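Local structure of Na Glutathione S-transferase 2 (Necator americanus, 2ON5) at residues Glu16-Arg19 / Gln20-Leu24; Arg69-Ser72 / Arg73-Phe77; Ala183-Glu186 / Lys187-Ile191. The protein binds glutathione and, as a glutathione S-transferase, probably transfers it to electrophilic compounds. All blocks are in the same frame, centred on the assembly; numbering follows the deposited sequence.

All three contacts are local and follow in series along the chain; none nests in or crosses another. Contact 1 is wholly helical, on helix 16-25 between strands 4-9 and 30-34 of the thioredoxin-like domain. Contact 2 ends helix 64-75 of that domain in the turn at G76-F77, its centre about 10 Å from that of contact 1. The two pack directly, I21 CD1 lying 3.2 Å from S72 OG and F22 CZ 3.6 Å from L71 CD1. Contact 3, in the helical C-terminal domain, runs from the end of helix 179-189 to the N-cap of helix 192-200 and reaches contact 1 where L24 CD2 lies 3.7 Å from I191 CG2. Contacts 2 and 3 do not touch.

Contact 1 of 3, residues Glu16-Arg19 / Gln20-Leu24; sequences EPIR and QIFAL
I18 and F22 meet within a buried i to i+4 contact on helix 16-25, the helix of the beta-alpha-beta unit that opens the thioredoxin-like domain. Their side chains run side by side in the same direction, and I18 CG2 touches the ring at F22 CE2, 3.9 Å away. The first torsion of I18 accounts for this: CG2 is anti to the backbone N, with CG1 taking the place beside that nitrogen (chi1 -69°). In the backbone, F22 N donates to I18 O (3.1 Å, N-H...O angle 164°), and the A23 N to R19 O bond is nearly as straight. One residue earlier I21 N bonds P17 O at 2.9 Å, and I21 CG1, beside its own backbone N, lies 3.3 Å from that oxygen. The first bond of the series is bent and shared: Q20 N donates to E16 O at 3.0 Å and only weakly to P17 O. Q20 CG also approaches E16 O, at 3.4 Å.

The polar face is organised by a salt bridge one turn long. R19 NH1 reaches E16 OE1 at 3.0 Å, with the acceptor in the guanidinium plane, while the glutamate chain bends at chi2 (61°) to bring its carboxylate round. Both groups have further partners that fix them: E16 OE2 is bound by R201 and W197, and R19 pairs with D31 and also donates to the carbonyl of G11.

Around the helix, I18, I21 and F22 face helix 64-75, with F22 also stacked on Y29 and meeting Y4 of strand 4-9. E16 and Q20 lie against helix 155-168, and Q20 and A23 against helix 192-200.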
ATOM      1  N   GLU A  16      12.491   5.448   7.720  1.00 16.76           N
ATOM      2  CA  GLU A  16      12.492   6.043   9.045  1.00 16.58           C
ATOM      3  C   GLU A  16      11.440   5.490  10.042  1.00 16.70           C
ATOM      4  O   GLU A  16      11.789   5.178  11.198  1.00 15.81           O
ATOM      5  CB  GLU A  16      12.501   7.559   8.968  1.00 17.10           C
ATOM      6  CG  GLU A  16      12.640   8.262  10.321  1.00 17.07           C
ATOM      7  CD  GLU A  16      13.934   7.934  11.085  1.00 20.04           C
ATOM      8  OE1 GLU A  16      14.907   7.433  10.494  1.00 18.74           O
ATOM      9  OE2 GLU A  16      13.965   8.208  12.288  1.00 17.08           O
ATOM     10  N   PRO A  17      10.173   5.338   9.607  1.00 15.75           N
ATOM     11  CA  PRO A  17       9.220   4.721  10.551  1.00 15.48           C
ATOM     12  C   PRO A  17       9.638   3.316  11.004  1.00 15.30           C
ATOM     13  O   PRO A  17       9.321   2.939  12.117  1.00 15.44           O
ATOM     14  CB  PRO A  17       7.904   4.674   9.759  1.00 15.47           C
ATOM     15  CG  PRO A  17       8.057   5.811   8.709  1.00 15.91           C
ATOM     16  CD  PRO A  17       9.520   5.753   8.343  1.00 15.37           C
ATOM     17  N   ILE A  18      10.345   2.574  10.153  1.00 14.98           N
ATOM     18  CA  ILE A  18      10.802   1.207  10.482  1.00 15.32           C
ATOM     19  C   ILE A  18      11.899   1.311  11.548  1.00 15.34           C
ATOM     20  O   ILE A  18      11.902   0.578  12.557  1.00 14.15           O
ATOM     21  CB  ILE A  18      11.334   0.479   9.229  1.00 15.75           C
ATOM     22  CG1 ILE A  18      10.196   0.160   8.244  1.00 14.86           C
ATOM     23  CG2 ILE A  18      12.101  -0.795   9.603  1.00 15.01           C
ATOM     24  CD1 ILE A  18      10.674   0.136   6.765  1.00 14.76           C
ATOM     25  N   ARG A  19      12.826   2.236  11.339  1.00 15.27           N
ATOM     26  CA  ARG A  19      13.846   2.482  12.361  1.00 15.48           C
ATOM     27  C   ARG A  19      13.182   2.861  13.713  1.00 15.69           C
ATOM     28  O   ARG A  19      13.727   2.573  14.782  1.00 15.08           O
ATOM     29  CB  ARG A  19      14.817   3.580  11.929  1.00 15.12           C
ATOM     30  CG  ARG A  19      15.557   3.292  10.635  1.00 14.06           C
ATOM     31  CD  ARG A  19      16.742   4.253  10.449  1.00 14.50           C
ATOM     32  NE  ARG A  19      17.345   4.129   9.131  1.00 14.91           N
ATOM     33  CZ  ARG A  19      17.200   5.011   8.155  1.00 15.02           C
ATOM     34  NH1 ARG A  19      16.416   6.059   8.347  1.00 17.50           N
ATOM     35  NH2 ARG A  19      17.810   4.823   6.982  1.00 15.75           N
ATOM     36  N   GLN A  20      12.036   3.526  13.654  1.00 15.44           N
ATOM     37  CA  GLN A  20      11.385   4.010  14.883  1.00 16.51           C
ATOM     38  C   GLN A  20      10.619   2.887  15.545  1.00 15.70           C
ATOM     39  O   GLN A  20      10.477   2.889  16.749  1.00 16.63           O
ATOM     40  CB  GLN A  20      10.487   5.230  14.632  1.00 15.65           C
ATOM     41  CG  GLN A  20      11.357   6.476  14.309  1.00 16.07           C
ATOM     42  CD  GLN A  20      10.576   7.714  13.910  1.00 17.70           C
ATOM     43  OE1 GLN A  20      11.162   8.694  13.427  1.00 18.94           O
ATOM     44  NE2 GLN A  20       9.252   7.681  14.091  1.00 15.78           N
ATOM     45  N   ILE A  21      10.127   1.948  14.753  1.00 15.50           N
ATOM     46  CA  ILE A  21       9.542   0.715  15.320  1.00 15.38           C
ATOM     47  C   ILE A  21      10.608  -0.041  16.128  1.00 16.28           C
ATOM     48  O   ILE A  21      10.354  -0.468  17.272  1.00 16.70           O
ATOM     49  CB  ILE A  21       8.960  -0.186  14.243  1.00 14.72           C
ATOM     50  CG1 ILE A  21       7.710   0.485  13.627  1.00 15.10           C
ATOM     51  CG2 ILE A  21       8.697  -1.607  14.838  1.00 13.77           C
ATOM     52  CD1 ILE A  21       7.232  -0.159  12.269  1.00 14.45           C
ATOM     53  N   PHE A  22      11.807  -0.175  15.559  1.00 16.23           N
ATOM     54  CA  PHE A  22      12.897  -0.862  16.295  1.00 17.79           C
ATOM     55  C   PHE A  22      13.231  -0.150  17.596  1.00 17.45           C
ATOM     56  O   PHE A  22      13.442  -0.799  18.630  1.00 18.44           O
ATOM     57  CB  PHE A  22      14.177  -0.995  15.456  1.00 17.92           C
ATOM     58  CG  PHE A  22      14.133  -2.066  14.404  1.00 17.63           C
ATOM     59  CD1 PHE A  22      13.937  -3.401  14.745  1.00 17.75           C
ATOM     60  CD2 PHE A  22      14.364  -1.745  13.062  1.00 19.25           C
ATOM     61  CE1 PHE A  22      13.918  -4.390  13.779  1.00 19.07           C
ATOM     62  CE2 PHE A  22      14.380  -2.757  12.071  1.00 18.58           C
ATOM     63  CZ  PHE A  22      14.144  -4.069  12.436  1.00 18.63           C
ATOM     64  N   ALA A  23      13.318   1.182  17.543  1.00 18.07           N
ATOM     65  CA  ALA A  23      13.587   1.994  18.733  1.00 18.56           C
ATOM     66  C   ALA A  23      12.532   1.805  19.806  1.00 18.85           C
ATOM     67  O   ALA A  23      12.865   1.587  20.957  1.00 19.29           O
ATOM     68  CB  ALA A  23      13.716   3.480  18.353  1.00 18.00           C
ATOM     69  N   LEU A  24      11.255   1.884  19.431  1.00 19.16           N
ATOM     70  CA  LEU A  24      10.169   1.679  20.397  1.00 19.81           C
ATOM     71  C   LEU A  24      10.188   0.285  21.028  1.00 19.72           C
ATOM     72  O   LEU A  24       9.801   0.105  22.189  1.00 20.89           O
ATOM     73  CB  LEU A  24       8.803   1.917  19.744  1.00 19.26           C
ATOM     74  CG  LEU A  24       8.500   3.375  19.359  1.00 20.99           C
ATOM     75  CD1 LEU A  24       7.165   3.487  18.670  1.00 22.43           C
ATOM     76  CD2 LEU A  24       8.554   4.261  20.585  1.00 23.96           C
TER

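Contact 2 of 3, residues Arg69-Ser72 / Arg73-Phe77; sequences RYLS and RKFGF
L71 and F75 form the more closely packed part of this contact, in the last turns of helix 64-75, whereas K74 and G76 lie on its solvent side. L71 and F75 run alongside one another, CD2 of L71 touching CE1 of F75 at 4.1 Å, and F75 CD1 lies 3.3 Å from L71 O. L71 and S72 are buried and both face helix 16-25; S72 OG is held by the carbonyl of A68.

F75 itself is partly exposed, and K74 CG lies 3.8 Å above one face of the F75 ring, offset toward its rim. The exposed K74 chain bends at chi3 (-65°) and again at chi4, which brings the ammonium back beside Y70, but the K74 NZ to Y70 OH bond is weak at 3.3 Å. The hydroxyl's stronger partner is E56, with which K74 makes a long, weak ion pair.

A third part faces the dimer partner. R69 joins D89 of its own chain through NE and D89 of the second subunit through NH1, R73 bridges to E85 of the second subunit, and the Y70 ring meets F83 of that subunit edge-to-face.

The helix ends on S72 O, which accepts two backbone bonds from opposite faces of its carbonyl plane, G76 N at 2.9 Å and F77 N at 2.9 Å. G76 has a positive phi (100°), a conformation in which a side chain would jam against the preceding carbonyl. F77 N to S72 O with a positive-phi glycine at C' is Schellman-like, but the five-to-two bond is replaced by G76 N to S72 O.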
ATOM      1  N   ARG A  69       4.575  -3.148   8.810  1.00 15.93           N
ATOM      2  CA  ARG A  69       3.443  -3.923   9.389  1.00 16.14           C
ATOM      3  C   ARG A  69       3.968  -5.208  10.056  1.00 16.22           C
ATOM      4  O   ARG A  69       3.554  -5.556  11.159  1.00 15.06           O
ATOM      5  CB  ARG A  69       2.426  -4.312   8.316  1.00 16.43           C
ATOM      6  CG  ARG A  69       1.156  -5.070   8.849  1.00 15.84           C
ATOM      7  CD  ARG A  69       0.123  -5.344   7.720  1.00 16.52           C
ATOM      8  NE  ARG A  69      -0.198  -4.083   7.069  1.00 15.38           N
ATOM      9  CZ  ARG A  69       0.267  -3.673   5.891  1.00 16.11           C
ATOM     10  NH1 ARG A  69       1.031  -4.454   5.140  1.00 16.40           N
ATOM     11  NH2 ARG A  69      -0.048  -2.464   5.460  1.00 13.87           N
ATOM     12  N   TYR A  70       4.856  -5.902   9.354  1.00 15.20           N
ATOM     13  CA  TYR A  70       5.473  -7.137   9.883  1.00 15.17           C
ATOM     14  C   TYR A  70       6.112  -6.940  11.284  1.00 14.75           C
ATOM     15  O   TYR A  70       5.833  -7.688  12.233  1.00 13.43           O
ATOM     16  CB  TYR A  70       6.515  -7.666   8.891  1.00 15.98           C
ATOM     17  CG  TYR A  70       7.268  -8.879   9.438  1.00 16.72           C
ATOM     18  CD1 TYR A  70       6.598 -10.090   9.635  1.00 15.79           C
ATOM     19  CD2 TYR A  70       8.616  -8.787   9.809  1.00 16.49           C
ATOM     20  CE1 TYR A  70       7.243 -11.196  10.153  1.00 16.09           C
ATOM     21  CE2 TYR A  70       9.305  -9.912  10.329  1.00 17.57           C
ATOM     22  CZ  TYR A  70       8.597 -11.100  10.516  1.00 17.65           C
ATOM     23  OH  TYR A  70       9.221 -12.219  11.037  1.00 18.04           O
ATOM     24  N   LEU A  71       6.983  -5.938  11.399  1.00 14.06           N
ATOM     25  CA  LEU A  71       7.581  -5.575  12.694  1.00 14.20           C
ATOM     26  C   LEU A  71       6.578  -5.012  13.699  1.00 15.04           C
ATOM     27  O   LEU A  71       6.662  -5.308  14.903  1.00 14.91           O
ATOM     28  CB  LEU A  71       8.764  -4.610  12.510  1.00 13.65           C
ATOM     29  CG  LEU A  71       9.873  -5.095  11.584  1.00 13.61           C
ATOM     30  CD1 LEU A  71      10.771  -3.946  11.151  1.00 13.45           C
ATOM     31  CD2 LEU A  71      10.669  -6.306  12.163  1.00 12.41           C
ATOM     32  N   SER A  72       5.602  -4.241  13.225  1.00 14.63           N
ATOM     33  CA  SER A  72       4.609  -3.697  14.139  1.00 16.10           C
ATOM     34  C   SER A  72       3.748  -4.825  14.718  1.00 16.34           C
ATOM     35  O   SER A  72       3.430  -4.815  15.895  1.00 16.79           O
ATOM     36  CB  SER A  72       3.725  -2.676  13.446  1.00 15.30           C
ATOM     37  OG  SER A  72       4.506  -1.540  13.148  1.00 16.92           O
ATOM     38  N   ARG A  73       3.377  -5.794  13.892  1.00 16.59           N
ATOM     39  CA  ARG A  73       2.649  -6.955  14.430  1.00 17.91           C
ATOM     40  C   ARG A  73       3.470  -7.702  15.466  1.00 16.96           C
ATOM     41  O   ARG A  73       2.935  -8.193  16.462  1.00 17.26           O
ATOM     42  CB  ARG A  73       2.216  -7.896  13.321  1.00 17.27           C
ATOM     43  CG  ARG A  73       0.995  -7.362  12.564  1.00 18.93           C
ATOM     44  CD  ARG A  73       0.248  -8.391  11.705  1.00 22.85           C
ATOM     45  NE  ARG A  73       0.689  -9.768  11.871  1.00 32.95           N
ATOM     46  CZ  ARG A  73       0.303 -10.786  11.079  1.00 35.11           C
ATOM     47  NH1 ARG A  73      -0.524 -10.572  10.061  1.00 30.11           N
ATOM     48  NH2 ARG A  73       0.796 -12.006  11.272  1.00 33.63           N
ATOM     49  N   LYS A  74       4.766  -7.826  15.225  1.00 16.77           N
ATOM     50  CA  LYS A  74       5.644  -8.571  16.149  1.00 17.76           C
ATOM     51  C   LYS A  74       5.828  -7.827  17.490  1.00 17.45           C
ATOM     52  O   LYS A  74       5.939  -8.447  18.578  1.00 17.85           O
ATOM     53  CB  LYS A  74       7.004  -8.813  15.456  1.00 16.62           C
ATOM     54  CG  LYS A  74       7.979  -9.662  16.236  1.00 20.05           C
ATOM     55  CD  LYS A  74       9.332  -9.660  15.578  1.00 23.15           C
ATOM     56  CE  LYS A  74       9.270 -10.327  14.208  1.00 24.20           C
ATOM     57  NZ  LYS A  74       9.244 -11.792  14.342  1.00 29.92           N
ATOM     58  N   PHE A  75       5.847  -6.500  17.430  1.00 17.05           N
ATOM     59  CA  PHE A  75       6.281  -5.697  18.585  1.00 16.87           C
ATOM     60  C   PHE A  75       5.186  -4.889  19.269  1.00 16.86           C
ATOM     61  O   PHE A  75       5.458  -4.223  20.252  1.00 16.22           O
ATOM     62  CB  PHE A  75       7.426  -4.734  18.182  1.00 16.45           C
ATOM     63  CG  PHE A  75       8.702  -5.437  17.739  1.00 19.08           C
ATOM     64  CD1 PHE A  75       9.405  -4.984  16.621  1.00 19.13           C
ATOM     65  CD2 PHE A  75       9.189  -6.537  18.434  1.00 22.35           C
ATOM     66  CE1 PHE A  75      10.588  -5.597  16.208  1.00 20.54           C
ATOM     67  CE2 PHE A  75      10.379  -7.193  18.023  1.00 21.43           C
ATOM     68  CZ  PHE A  75      11.071  -6.723  16.902  1.00 20.94           C
ATOM     69  N   GLY A  76       3.970  -4.919  18.724  1.00 16.86           N
ATOM     70  CA  GLY A  76       2.808  -4.367  19.429  1.00 17.90           C
ATOM     71  C   GLY A  76       2.382  -2.983  18.979  1.00 18.03           C
ATOM     72  O   GLY A  76       1.736  -2.275  19.750  1.00 18.42           O
ATOM     73  N   PHE A  77       2.716  -2.618  17.729  1.00 16.95           N
ATOM     74  CA  PHE A  77       2.378  -1.295  17.157  1.00 16.79           C
ATOM     75  C   PHE A  77       1.480  -1.349  15.910  1.00 16.14           C
ATOM     76  O   PHE A  77       1.476  -0.426  15.106  1.00 15.10           O
ATOM     77  CB  PHE A  77       3.660  -0.536  16.828  1.00 16.45           C
ATOM     78  CG  PHE A  77       4.613  -0.503  17.977  1.00 17.16           C
ATOM     79  CD1 PHE A  77       4.275   0.180  19.148  1.00 21.23           C
ATOM     80  CD2 PHE A  77       5.788  -1.203  17.926  1.00 20.07           C
ATOM     81  CE1 PHE A  77       5.137   0.177  20.250  1.00 22.17           C
ATOM     82  CE2 PHE A  77       6.660  -1.215  19.019  1.00 20.58           C
ATOM     83  CZ  PHE A  77       6.325  -0.528  20.172  1.00 18.56           C
TER

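Contact 3 of 3, residues Ala183-Glu186 / Lys187-Ile191; sequences AHAE and KVRSI
Helix 179-189 of the all-helical C-terminal domain ends in this contact, where H184 and V188 carry the buried face one turn apart. The V188 methyl CG2 sits over one face of the H184 imidazole, 3.9 Å from the ring centroid and 21° off its normal, a CH-pi contact displaced toward the rim. H184 puts its ring there with CG anti to the backbone N (chi1 169°), and weak bonds to the carbonyls of G146 and D157 occupy ND1 and NE2, which helps to fix the ring's rotation. In the backbone, V188 N donates to H184 O at 3.0 Å and nearly straight (175°). R189 N bonds A185 O at 3.0 Å, and the arginine's aliphatic chain curves round A185 O, with CB, CG and CD each 3.3 Å from it.

The last turn is weaker. The S190 N to E186 O bond is weak, but the serine hydroxyl donates to K187 O, with S190 OG at 2.7 Å. I191 then takes the N-cap position of helix 192-200.

H184, A185, V188 and R189 face helix 155-168, touching L160, T164, A161 and S165, while V188 and R189 also meet L194 and I198 of helix 192-200.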
ATOM      1  N   ALA A 183      -0.072  18.921  17.002  1.00 18.67           N
ATOM      2  CA  ALA A 183      -0.195  18.314  18.322  1.00 18.84           C
ATOM      3  C   ALA A 183       0.165  16.826  18.245  1.00 18.35           C
ATOM      4  O   ALA A 183       0.865  16.300  19.096  1.00 16.58           O
ATOM      5  CB  ALA A 183      -1.629  18.485  18.874  1.00 18.71           C
ATOM      6  N   HIS A 184      -0.321  16.170  17.195  1.00 17.83           N
ATOM      7  CA  HIS A 184      -0.046  14.754  16.968  1.00 17.77           C
ATOM      8  C   HIS A 184       1.441  14.470  16.798  1.00 17.77           C
ATOM      9  O   HIS A 184       1.984  13.564  17.448  1.00 16.95           O
ATOM     10  CB  HIS A 184      -0.856  14.253  15.763  1.00 17.76           C
ATOM     11  CG  HIS A 184      -0.448  12.892  15.299  1.00 18.16           C
ATOM     12  ND1 HIS A 184      -1.003  11.739  15.813  1.00 18.59           N
ATOM     13  CD2 HIS A 184       0.495  12.496  14.401  1.00 15.56           C
ATOM     14  CE1 HIS A 184      -0.451  10.690  15.218  1.00 14.20           C
ATOM     15  NE2 HIS A 184       0.450  11.122  14.355  1.00 17.88           N
ATOM     16  N   ALA A 185       2.120  15.253  15.958  1.00 17.43           N
ATOM     17  CA  ALA A 185       3.562  15.039  15.759  1.00 17.70           C
ATOM     18  C   ALA A 185       4.302  15.176  17.080  1.00 17.74           C
ATOM     19  O   ALA A 185       5.191  14.364  17.382  1.00 17.07           O
ATOM     20  CB  ALA A 185       4.137  16.006  14.717  1.00 16.78           C
ATOM     21  N   GLU A 186       3.915  16.160  17.894  1.00 18.05           N
ATOM     22  CA  GLU A 186       4.671  16.431  19.121  1.00 18.82           C
ATOM     23  C   GLU A 186       4.362  15.411  20.219  1.00 18.50           C
ATOM     24  O   GLU A 186       5.251  15.075  20.986  1.00 17.97           O
ATOM     25  CB  GLU A 186       4.512  17.872  19.611  1.00 18.61           C
ATOM     26  CG  GLU A 186       5.170  18.879  18.649  1.00 19.03           C
ATOM     27  CD  GLU A 186       5.128  20.320  19.171  1.00 21.18           C
ATOM     28  OE1 GLU A 186       5.779  21.173  18.546  1.00 22.67           O
ATOM     29  OE2 GLU A 186       4.455  20.591  20.189  1.00 21.55           O
ATOM     30  N   LYS A 187       3.124  14.917  20.252  1.00 19.03           N
ATOM     31  CA  LYS A 187       2.758  13.792  21.143  1.00 19.12           C
ATOM     32  C   LYS A 187       3.574  12.524  20.844  1.00 19.72           C
ATOM     33  O   LYS A 187       4.237  11.969  21.734  1.00 20.74           O
ATOM     34  CB  LYS A 187       1.252  13.515  21.081  1.00 19.24           C
ATOM     35  CG  LYS A 187       0.780  12.361  22.011  1.00 17.07           C
ATOM     36  CD  LYS A 187      -0.720  12.122  21.881  1.00 19.77           C
ATOM     37  CE  LYS A 187      -1.210  11.095  22.900  1.00 20.18           C
ATOM     38  NZ  LYS A 187      -1.246  11.733  24.223  1.00 21.13           N
ATOM     39  N   VAL A 188       3.550  12.092  19.583  1.00 19.71           N
ATOM     40  CA  VAL A 188       4.283  10.897  19.120  1.00 18.60           C
ATOM     41  C   VAL A 188       5.774  10.999  19.399  1.00 18.63           C
ATOM     42  O   VAL A 188       6.358  10.096  19.993  1.00 18.90           O
ATOM     43  CB  VAL A 188       3.989  10.624  17.605  1.00 18.85           C
ATOM     44  CG1 VAL A 188       4.871   9.474  17.015  1.00 18.63           C
ATOM     45  CG2 VAL A 188       2.463  10.314  17.406  1.00 18.98           C
ATOM     46  N   ARG A 189       6.376  12.117  19.014  1.00 18.61           N
ATOM     47  CA  ARG A 189       7.828  12.303  19.102  1.00 19.95           C
ATOM     48  C   ARG A 189       8.367  12.469  20.529  1.00 20.42           C
ATOM     49  O   ARG A 189       9.577  12.380  20.741  1.00 20.32           O
ATOM     50  CB  ARG A 189       8.271  13.446  18.180  1.00 19.80           C
ATOM     51  CG  ARG A 189       8.183  13.037  16.695  1.00 19.55           C
ATOM     52  CD  ARG A 189       8.100  14.236  15.730  1.00 21.02           C
ATOM     53  NE  ARG A 189       9.164  15.229  15.952  1.00 21.48           N
ATOM     54  CZ  ARG A 189      10.402  15.170  15.455  1.00 24.26           C
ATOM     55  NH1 ARG A 189      10.807  14.130  14.712  1.00 23.95           N
ATOM     56  NH2 ARG A 189      11.262  16.153  15.736  1.00 24.92           N
ATOM     57  N   SER A 190       7.467  12.676  21.493  1.00 20.86           N
ATOM     58  CA  SER A 190       7.843  12.802  22.904  1.00 21.33           C
ATOM     59  C   SER A 190       7.811  11.457  23.640  1.00 21.61           C
ATOM     60  O   SER A 190       8.206  11.387  24.807  1.00 20.99           O
ATOM     61  CB  SER A 190       6.959  13.825  23.617  1.00 22.07           C
ATOM     62  OG  SER A 190       5.597  13.379  23.618  1.00 23.44           O
ATOM     63  N   ILE A 191       7.333  10.397  22.984  1.00 20.48           N
ATOM     64  CA  ILE A 191       7.410   9.060  23.588  1.00 20.82           C
ATOM     65  C   ILE A 191       8.902   8.815  23.868  1.00 20.82           C
ATOM     66  O   ILE A 191       9.713   8.960  22.971  1.00 19.95           O
ATOM     67  CB  ILE A 191       6.842   7.966  22.653  1.00 20.57           C
ATOM     68  CG1 ILE A 191       5.332   8.192  22.421  1.00 19.86           C
ATOM     69  CG2 ILE A 191       7.207   6.566  23.212  1.00 20.94           C
ATOM     70  CD1 ILE A 191       4.710   7.365  21.269  1.00 19.93           C
TER